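Local coordinates for sugar kinase (PDB 2RBC), which probably phosphorylates a sugar or related substrate at the expense of ATP, as a ribokinase-like member of the pfkB family of carbohydrate kinases, at residues P184-E198 against A203-L217. Residues are numbered along the deposited sequence; the frame is centred on the assembly and turned at random.
With SO4 (sulfate ion), chain E.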
ATOM      1  N   PRO A 184     -19.497 -31.607  -3.150  1.00 23.14           N
ATOM      2  CA  PRO A 184     -19.068 -30.763  -4.253  1.00 21.99           C
ATOM      3  C   PRO A 184     -17.661 -30.260  -3.975  1.00 22.00           C
ATOM      4  O   PRO A 184     -17.382 -29.794  -2.870  1.00 23.04           O
ATOM      5  CB  PRO A 184     -20.065 -29.600  -4.226  1.00 22.44           C
ATOM      6  CG  PRO A 184     -21.252 -30.115  -3.520  1.00 23.40           C
ATOM      7  CD  PRO A 184     -20.705 -31.079  -2.492  1.00 22.37           C
ATOM      8  N   ALA A 185     -16.803 -30.386  -4.989  1.00 21.85           N
ATOM      9  CA  ALA A 185     -15.404 -30.066  -4.957  1.00 20.83           C
ATOM     10  C   ALA A 185     -15.168 -29.102  -6.112  1.00 22.17           C
ATOM     11  O   ALA A 185     -15.038 -29.509  -7.269  1.00 22.84           O
ATOM     12  CB  ALA A 185     -14.567 -31.370  -5.086  1.00 20.82           C
ATOM     13  N   ILE A 186     -15.194 -27.810  -5.816  1.00 22.15           N
ATOM     14  CA  ILE A 186     -15.318 -26.771  -6.847  1.00 21.73           C
ATOM     15  C   ILE A 186     -13.982 -26.078  -7.064  1.00 22.39           C
ATOM     16  O   ILE A 186     -13.313 -25.659  -6.114  1.00 22.60           O
ATOM     17  CB  ILE A 186     -16.460 -25.777  -6.489  1.00 21.11           C
ATOM     18  CG1 ILE A 186     -17.786 -26.565  -6.281  1.00 23.49           C
ATOM     19  CG2 ILE A 186     -16.650 -24.754  -7.593  1.00 22.11           C
ATOM     20  CD1 ILE A 186     -18.718 -25.973  -5.348  1.00 23.37           C
ATOM     21  N   LEU A 187     -13.586 -25.975  -8.332  1.00 21.61           N
ATOM     22  CA  LEU A 187     -12.381 -25.284  -8.712  1.00 21.33           C
ATOM     23  C   LEU A 187     -12.742 -23.960  -9.339  1.00 22.06           C
ATOM     24  O   LEU A 187     -13.458 -23.936 -10.314  1.00 22.78           O
ATOM     25  CB  LEU A 187     -11.558 -26.118  -9.695  1.00 20.55           C
ATOM     26  CG  LEU A 187     -10.288 -25.455 -10.271  1.00 20.86           C
ATOM     27  CD1 LEU A 187      -9.229 -25.111  -9.211  1.00 22.15           C
ATOM     28  CD2 LEU A 187      -9.669 -26.311 -11.391  1.00 20.56           C
ATOM     29  N   ASP A 188     -12.216 -22.878  -8.760  1.00 23.68           N
ATOM     30  CA  ASP A 188     -12.174 -21.555  -9.361  1.00 24.52           C
ATOM     31  C   ASP A 188     -10.977 -21.604 -10.292  1.00 24.45           C
ATOM     32  O   ASP A 188      -9.838 -21.583  -9.855  1.00 24.30           O
ATOM     33  CB  ASP A 188     -11.991 -20.500  -8.263  1.00 25.46           C
ATOM     34  CG  ASP A 188     -11.657 -19.115  -8.807  1.00 26.00           C
ATOM     35  OD1 ASP A 188     -11.698 -18.892 -10.054  1.00 28.66           O
ATOM     36  OD2 ASP A 188     -11.382 -18.235  -7.954  1.00 31.20           O
ATOM     37  N   GLY A 189     -11.248 -21.763 -11.576  1.00 24.95           N
ATOM     38  CA  GLY A 189     -10.207 -21.955 -12.559  1.00 26.16           C
ATOM     39  C   GLY A 189      -9.896 -20.614 -13.171  1.00 27.38           C
ATOM     40  O   GLY A 189     -10.367 -20.277 -14.272  1.00 27.63           O
ATOM     41  N   ASP A 190      -9.131 -19.830 -12.436  1.00 27.74           N
ATOM     42  CA  ASP A 190      -8.658 -18.545 -12.925  1.00 28.46           C
ATOM     43  C   ASP A 190      -7.232 -18.659 -13.470  1.00 28.93           C
ATOM     44  O   ASP A 190      -6.630 -19.702 -13.456  1.00 28.76           O
ATOM     45  CB  ASP A 190      -8.704 -17.520 -11.807  1.00 28.43           C
ATOM     46  CG  ASP A 190      -9.008 -16.121 -12.290  1.00 31.60           C
ATOM     47  OD1 ASP A 190      -8.769 -15.768 -13.482  1.00 34.19           O
ATOM     48  OD2 ASP A 190      -9.573 -15.388 -11.457  1.00 38.57           O
ATOM     49  N   VAL A 191      -6.723 -17.546 -13.967  1.00 29.99           N
ATOM     50  CA  VAL A 191      -5.449 -17.509 -14.654  1.00 30.88           C
ATOM     51  C   VAL A 191      -4.336 -18.031 -13.769  1.00 30.23           C
ATOM     52  O   VAL A 191      -4.231 -17.705 -12.582  1.00 30.47           O
ATOM     53  CB  VAL A 191      -5.169 -16.080 -15.162  1.00 31.41           C
ATOM     54  CG1 VAL A 191      -3.787 -15.986 -15.663  1.00 33.95           C
ATOM     55  CG2 VAL A 191      -6.181 -15.732 -16.272  1.00 31.31           C
ATOM     56  N   ALA A 192      -3.559 -18.919 -14.352  1.00 29.82           N
ATOM     57  CA  ALA A 192      -2.457 -19.568 -13.693  1.00 29.83           C
ATOM     58  C   ALA A 192      -1.719 -20.228 -14.805  1.00 30.36           C
ATOM     59  O   ALA A 192      -2.237 -20.319 -15.913  1.00 30.68           O
ATOM     60  CB  ALA A 192      -2.936 -20.646 -12.691  1.00 28.74           C
ATOM     61  N   PRO A 193      -0.517 -20.728 -14.515  1.00 31.23           N
ATOM     62  CA  PRO A 193       0.159 -21.561 -15.485  1.00 31.19           C
ATOM     63  C   PRO A 193      -0.755 -22.696 -15.896  1.00 31.75           C
ATOM     64  O   PRO A 193      -1.514 -23.215 -15.060  1.00 31.31           O
ATOM     65  CB  PRO A 193       1.368 -22.074 -14.721  1.00 31.37           C
ATOM     66  CG  PRO A 193       1.634 -21.015 -13.692  1.00 30.88           C
ATOM     67  CD  PRO A 193       0.287 -20.520 -13.297  1.00 30.78           C
ATOM     68  N   VAL A 194      -0.679 -23.076 -17.174  1.00 31.94           N
ATOM     69  CA  VAL A 194      -1.532 -24.134 -17.721  1.00 31.85           C
ATOM     70  C   VAL A 194      -1.332 -25.427 -16.981  1.00 30.85           C
ATOM     71  O   VAL A 194      -2.263 -26.161 -16.800  1.00 30.86           O
ATOM     72  CB  VAL A 194      -1.325 -24.437 -19.238  1.00 32.33           C
ATOM     73  CG1 VAL A 194      -2.083 -23.440 -20.087  1.00 33.72           C
ATOM     74  CG2 VAL A 194       0.151 -24.495 -19.591  1.00 31.92           C
ATOM     75  N   GLU A 195      -0.091 -25.664 -16.580  0.50 30.49           N
ATOM     76  CA  GLU A 195       0.294 -26.808 -15.785  0.50 29.69           C
ATOM     77  C   GLU A 195      -0.557 -26.896 -14.523  0.50 29.56           C
ATOM     78  O   GLU A 195      -1.080 -27.958 -14.185  0.50 28.99           O
ATOM     79  CB  GLU A 195       1.770 -26.672 -15.378  0.50 30.41           C
ATOM     80  CG  GLU A 195       2.782 -26.875 -16.519  0.50 30.48           C
ATOM     81  CD  GLU A 195       2.791 -25.763 -17.580  0.50 30.16           C
ATOM     82  OE1 GLU A 195       2.420 -24.614 -17.265  0.50 26.93           O
ATOM     83  OE2 GLU A 195       3.188 -26.060 -18.741  0.50 31.38           O
ATOM     84  N   THR A 196      -0.692 -25.761 -13.846  1.00 29.06           N
ATOM     85  CA  THR A 196      -1.428 -25.661 -12.584  1.00 28.66           C
ATOM     86  C   THR A 196      -2.920 -25.985 -12.795  1.00 27.77           C
ATOM     87  O   THR A 196      -3.496 -26.815 -12.085  1.00 27.45           O
ATOM     88  CB  THR A 196      -1.258 -24.271 -11.971  1.00 29.06           C
ATOM     89  OG1 THR A 196       0.111 -24.120 -11.584  1.00 29.13           O
ATOM     90  CG2 THR A 196      -2.161 -24.064 -10.759  1.00 28.36           C
ATOM     91  N   LEU A 197      -3.519 -25.345 -13.793  1.00 27.06           N
ATOM     92  CA  LEU A 197      -4.913 -25.597 -14.182  1.00 26.88           C
ATOM     93  C   LEU A 197      -5.110 -27.063 -14.560  1.00 26.95           C
ATOM     94  O   LEU A 197      -6.071 -27.684 -14.131  1.00 25.96           O
ATOM     95  CB  LEU A 197      -5.332 -24.668 -15.337  1.00 26.64           C
ATOM     96  CG  LEU A 197      -5.608 -23.203 -15.000  1.00 26.34           C
ATOM     97  CD1 LEU A 197      -5.710 -22.322 -16.258  1.00 28.16           C
ATOM     98  CD2 LEU A 197      -6.851 -23.108 -14.163  1.00 26.98           C
ATOM     99  N   GLU A 198      -4.181 -27.623 -15.336  1.00 27.23           N
ATOM    100  CA  GLU A 198      -4.293 -29.017 -15.788  1.00 27.79           C
ATOM    101  C   GLU A 198      -4.105 -29.979 -14.646  1.00 26.66           C
ATOM    102  O   GLU A 198      -4.656 -31.054 -14.671  1.00 26.15           O
ATOM    103  CB  GLU A 198      -3.284 -29.320 -16.910  1.00 28.03           C
ATOM    104  CG  GLU A 198      -3.629 -28.624 -18.227  1.00 29.99           C
ATOM    105  CD  GLU A 198      -2.500 -28.663 -19.274  1.00 31.23           C
ATOM    106  OE1 GLU A 198      -1.298 -28.865 -18.932  1.00 33.69           O
ATOM    107  OE2 GLU A 198      -2.850 -28.495 -20.464  1.00 36.70           O
ATOM    108  N   ALA A 203      -9.234 -33.204 -10.481  1.00 24.20           N
ATOM    109  CA  ALA A 203      -9.701 -33.508  -9.118  1.00 23.97           C
ATOM    110  C   ALA A 203     -11.070 -32.969  -8.740  1.00 23.63           C
ATOM    111  O   ALA A 203     -11.644 -33.418  -7.754  1.00 23.33           O
ATOM    112  CB  ALA A 203      -8.676 -33.037  -8.065  1.00 24.16           C
ATOM    113  N   ALA A 204     -11.617 -32.048  -9.532  1.00 23.51           N
ATOM    114  CA  ALA A 204     -12.828 -31.316  -9.168  1.00 23.05           C
ATOM    115  C   ALA A 204     -14.085 -32.018  -9.675  1.00 23.40           C
ATOM    116  O   ALA A 204     -14.052 -32.738 -10.666  1.00 23.61           O
ATOM    117  CB  ALA A 204     -12.781 -29.874  -9.707  1.00 23.38           C
ATOM    118  N   THR A 205     -15.202 -31.799  -8.992  1.00 23.00           N
ATOM    119  CA  THR A 205     -16.510 -32.206  -9.504  1.00 22.35           C
ATOM    120  C   THR A 205     -17.154 -31.073 -10.344  1.00 22.06           C
ATOM    121  O   THR A 205     -18.014 -31.326 -11.159  1.00 19.83           O
ATOM    122  CB  THR A 205     -17.458 -32.581  -8.338  1.00 23.22           C
ATOM    123  OG1 THR A 205     -17.618 -31.446  -7.487  1.00 23.61           O
ATOM    124  CG2 THR A 205     -16.902 -33.775  -7.496  1.00 21.45           C
ATOM    125  N   HIS A 206     -16.734 -29.830 -10.099  1.00 22.29           N
ATOM    126  CA  HIS A 206     -17.275 -28.629 -10.738  1.00 21.06           C
ATOM    127  C   HIS A 206     -16.150 -27.666 -10.973  1.00 21.26           C
ATOM    128  O   HIS A 206     -15.366 -27.447 -10.070  1.00 22.97           O
ATOM    129  CB  HIS A 206     -18.256 -27.892  -9.824  1.00 21.56           C
ATOM    130  CG  HIS A 206     -19.502 -28.647  -9.499  1.00 19.93           C
ATOM    131  ND1 HIS A 206     -19.535 -29.670  -8.565  1.00 20.19           N
ATOM    132  CD2 HIS A 206     -20.777 -28.448  -9.903  1.00 21.70           C
ATOM    133  CE1 HIS A 206     -20.785 -30.087  -8.455  1.00 20.04           C
ATOM    134  NE2 HIS A 206     -21.558 -29.360  -9.260  1.00 19.04           N
ATOM    135  N   ILE A 207     -16.042 -27.104 -12.177  1.00 21.96           N
ATOM    136  CA  ILE A 207     -15.049 -26.047 -12.435  1.00 21.33           C
ATOM    137  C   ILE A 207     -15.723 -24.824 -13.039  1.00 21.67           C
ATOM    138  O   ILE A 207     -16.534 -24.958 -13.955  1.00 20.78           O
ATOM    139  CB  ILE A 207     -13.934 -26.498 -13.408  1.00 22.15           C
ATOM    140  CG1 ILE A 207     -13.317 -27.848 -13.025  1.00 20.79           C
ATOM    141  CG2 ILE A 207     -12.884 -25.391 -13.559  1.00 20.91           C
ATOM    142  CD1 ILE A 207     -12.375 -28.444 -14.107  1.00 20.61           C
ATOM    143  N   VAL A 208     -15.400 -23.637 -12.514  1.00 21.50           N
ATOM    144  CA  VAL A 208     -15.886 -22.395 -13.097  1.00 21.20           C
ATOM    145  C   VAL A 208     -14.643 -21.680 -13.527  1.00 22.33           C
ATOM    146  O   VAL A 208     -13.884 -21.209 -12.685  1.00 21.41           O
ATOM    147  CB  VAL A 208     -16.692 -21.513 -12.129  1.00 22.39           C
ATOM    148  CG1 VAL A 208     -17.211 -20.262 -12.863  1.00 21.20           C
ATOM    149  CG2 VAL A 208     -17.798 -22.331 -11.426  1.00 20.90           C
ATOM    150  N   PHE A 209     -14.406 -21.677 -14.840  1.00 23.03           N
ATOM    151  CA  PHE A 209     -13.265 -20.977 -15.428  1.00 23.70           C
ATOM    152  C   PHE A 209     -13.636 -19.512 -15.735  1.00 24.73           C
ATOM    153  O   PHE A 209     -14.771 -19.216 -16.114  1.00 24.30           O
ATOM    154  CB  PHE A 209     -12.848 -21.609 -16.778  1.00 23.76           C
ATOM    155  CG  PHE A 209     -12.292 -23.002 -16.683  1.00 23.74           C
ATOM    156  CD1 PHE A 209     -10.967 -23.219 -16.266  1.00 22.62           C
ATOM    157  CD2 PHE A 209     -13.056 -24.104 -17.106  1.00 21.25           C
ATOM    158  CE1 PHE A 209     -10.433 -24.513 -16.244  1.00 22.95           C
ATOM    159  CE2 PHE A 209     -12.551 -25.402 -17.076  1.00 23.65           C
ATOM    160  CZ  PHE A 209     -11.238 -25.622 -16.640  1.00 24.86           C
ATOM    161  N   SER A 210     -12.658 -18.605 -15.596  1.00 24.10           N
ATOM    162  CA  SER A 210     -12.802 -17.248 -16.084  1.00 24.58           C
ATOM    163  C   SER A 210     -12.523 -17.330 -17.569  1.00 24.53           C
ATOM    164  O   SER A 210     -11.851 -18.260 -18.034  1.00 24.50           O
ATOM    165  CB  SER A 210     -11.758 -16.331 -15.425  1.00 24.83           C
ATOM    166  OG  SER A 210     -10.460 -16.799 -15.724  1.00 23.28           O
ATOM    167  N   GLU A 211     -13.015 -16.363 -18.325  1.00 25.40           N
ATOM    168  CA  GLU A 211     -12.719 -16.359 -19.748  1.00 25.71           C
ATOM    169  C   GLU A 211     -11.195 -16.436 -20.104  1.00 25.61           C
ATOM    170  O   GLU A 211     -10.756 -17.245 -20.939  1.00 25.07           O
ATOM    171  CB  GLU A 211     -13.399 -15.154 -20.394  1.00 25.97           C
ATOM    172  CG  GLU A 211     -13.020 -14.998 -21.841  1.00 27.17           C
ATOM    173  CD  GLU A 211     -13.927 -14.025 -22.574  1.00 28.68           C
ATOM    174  OE1 GLU A 211     -14.817 -13.413 -21.943  1.00 33.41           O
ATOM    175  OE2 GLU A 211     -13.719 -13.898 -23.800  1.00 33.95           O
ATOM    176  N   PRO A 212     -10.373 -15.599 -19.477  1.00 25.63           N
ATOM    177  CA  PRO A 212      -8.950 -15.709 -19.756  1.00 25.02           C
ATOM    178  C   PRO A 212      -8.320 -17.064 -19.444  1.00 24.49           C
ATOM    179  O   PRO A 212      -7.451 -17.522 -20.185  1.00 23.24           O
ATOM    180  CB  PRO A 212      -8.331 -14.637 -18.864  1.00 26.25           C
ATOM    181  CG  PRO A 212      -9.393 -13.800 -18.430  1.00 26.82           C
ATOM    182  CD  PRO A 212     -10.669 -14.526 -18.523  1.00 26.28           C
ATOM    183  N   ALA A 213      -8.742 -17.725 -18.368  1.00 23.68           N
ATOM    184  CA  ALA A 213      -8.169 -19.039 -18.037  1.00 23.79           C
ATOM    185  C   ALA A 213      -8.561 -20.084 -19.098  1.00 23.86           C
ATOM    186  O   ALA A 213      -7.722 -20.855 -19.590  1.00 23.19           O
ATOM    187  CB  ALA A 213      -8.670 -19.482 -16.644  1.00 22.97           C
ATOM    188  N   ALA A 214      -9.844 -20.080 -19.462  1.00 23.29           N
ATOM    189  CA  ALA A 214     -10.364 -20.998 -20.462  1.00 23.34           C
ATOM    190  C   ALA A 214      -9.723 -20.769 -21.826  1.00 23.53           C
ATOM    191  O   ALA A 214      -9.463 -21.733 -22.558  1.00 23.07           O
ATOM    192  CB  ALA A 214     -11.856 -20.877 -20.544  1.00 22.83           C
ATOM    193  N   THR A 215      -9.465 -19.502 -22.149  1.00 23.33           N
ATOM    194  CA  THR A 215      -8.782 -19.124 -23.391  1.00 24.20           C
ATOM    195  C   THR A 215      -7.405 -19.755 -23.425  1.00 24.68           C
ATOM    196  O   THR A 215      -7.004 -20.333 -24.416  1.00 25.31           O
ATOM    197  CB  THR A 215      -8.654 -17.587 -23.486  1.00 23.48           C
ATOM    198  OG1 THR A 215      -9.966 -16.983 -23.390  1.00 24.03           O
ATOM    199  CG2 THR A 215      -7.987 -17.183 -24.756  1.00 24.12           C
ATOM    200  N   ARG A 216      -6.681 -19.636 -22.320  1.00 26.59           N
ATOM    201  CA  ARG A 216      -5.349 -20.180 -22.273  1.00 28.22           C
ATOM    202  C   ARG A 216      -5.347 -21.682 -22.370  1.00 26.60           C
ATOM    203  O   ARG A 216      -4.504 -22.262 -23.051  1.00 26.25           O
ATOM    204  CB  ARG A 216      -4.620 -19.781 -20.983  1.00 29.02           C
ATOM    205  CG  ARG A 216      -3.162 -20.263 -21.038  1.00 33.06           C
ATOM    206  CD  ARG A 216      -2.309 -19.939 -19.792  1.00 36.31           C
ATOM    207  NE  ARG A 216      -2.338 -18.526 -19.427  1.00 43.81           N
ATOM    208  CZ  ARG A 216      -1.658 -18.002 -18.404  1.00 45.90           C
ATOM    209  NH1 ARG A 216      -0.881 -18.764 -17.638  1.00 48.05           N
ATOM    210  NH2 ARG A 216      -1.763 -16.705 -18.146  1.00 45.96           N
ATOM    211  N   LEU A 217      -6.293 -22.314 -21.684  0.60 25.61           N
ATOM    212  CA  LEU A 217      -6.332 -23.767 -21.612  0.60 25.51           C
ATOM    213  C   LEU A 217      -6.707 -24.411 -22.948  0.60 25.59           C
ATOM    214  O   LEU A 217      -6.186 -25.478 -23.278  0.60 25.50           O
ATOM    215  CB  LEU A 217      -7.279 -24.220 -20.472  0.60 25.44           C
ATOM    216  CG  LEU A 217      -7.218 -25.675 -19.988  0.60 24.48           C
ATOM    217  CD1 LEU A 217      -5.803 -26.094 -19.529  0.60 22.85           C
ATOM    218  CD2 LEU A 217      -8.225 -25.865 -18.859  0.60 23.84           C
TER
HETATM  219  S   SO4 E 325       1.649 -21.091 -19.220  1.00111.54           S
HETATM  220  O1  SO4 E 325       1.529 -20.848 -20.657  1.00112.01           O
HETATM  221  O2  SO4 E 325       2.589 -22.182 -18.957  1.00111.66           O
HETATM  222  O3  SO4 E 325       2.085 -19.874 -18.530  1.00111.75           O
HETATM  223  O4  SO4 E 325       0.344 -21.491 -18.727  1.00111.77           O
HETATM  224  O   HOH W   1     -12.461 -18.336 -12.499  1.00 37.82           O
HETATM  225  O   HOH W   2      -3.762 -26.697 -22.766  1.00 28.72           O
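Leu187 and Ile207 show how neighbouring parallel strands share a core: their side chains lie side by side, CD2 of Leu187 4.0 Å from CG2 of Ile207, while that same CG2 sits over the centre of one face of the Phe209 ring. Gly189, bare of side chain, lets the edge of this ring come close to its backbone. Between the strands, Leu187 N donates to His206 O and Leu187 O accepts from Val208 N, both at 2.9 Å. At the strand entrance the hydroxyl of Thr205 takes over a main-chain role: its chi1 of 60° swings OG1 between backbone N and carbonyl carbon, where it accepts from Ala185 N at 2.8 Å and also bonds His206 ND1 in the ring plane. Beyond the strands, Ser210 OG caps its helix by accepting from Ala213 N and donates to Asp190 OD1 at 3.0 Å. Val191 N reaches that oxygen from the opposite carboxylate face, tying the loop after strand 185-189 to the start of helix 211-218.

The outer side is more open to solvent. Arg216 CG lies 3.5 Å from Val194 CG1. Its NH1 donates to O4 of a sulfate, probably from the crystallisation liquor; a water bridges Glu198 OE2 and Leu217 O. Helix 274-287 packs on the Ile186 and Val208 face. Strand 185-189, helix 194-200, on the Phe209 face through Leu197, and strand 206-210 form a beta-alpha-beta crossover of the ribokinase-like fold.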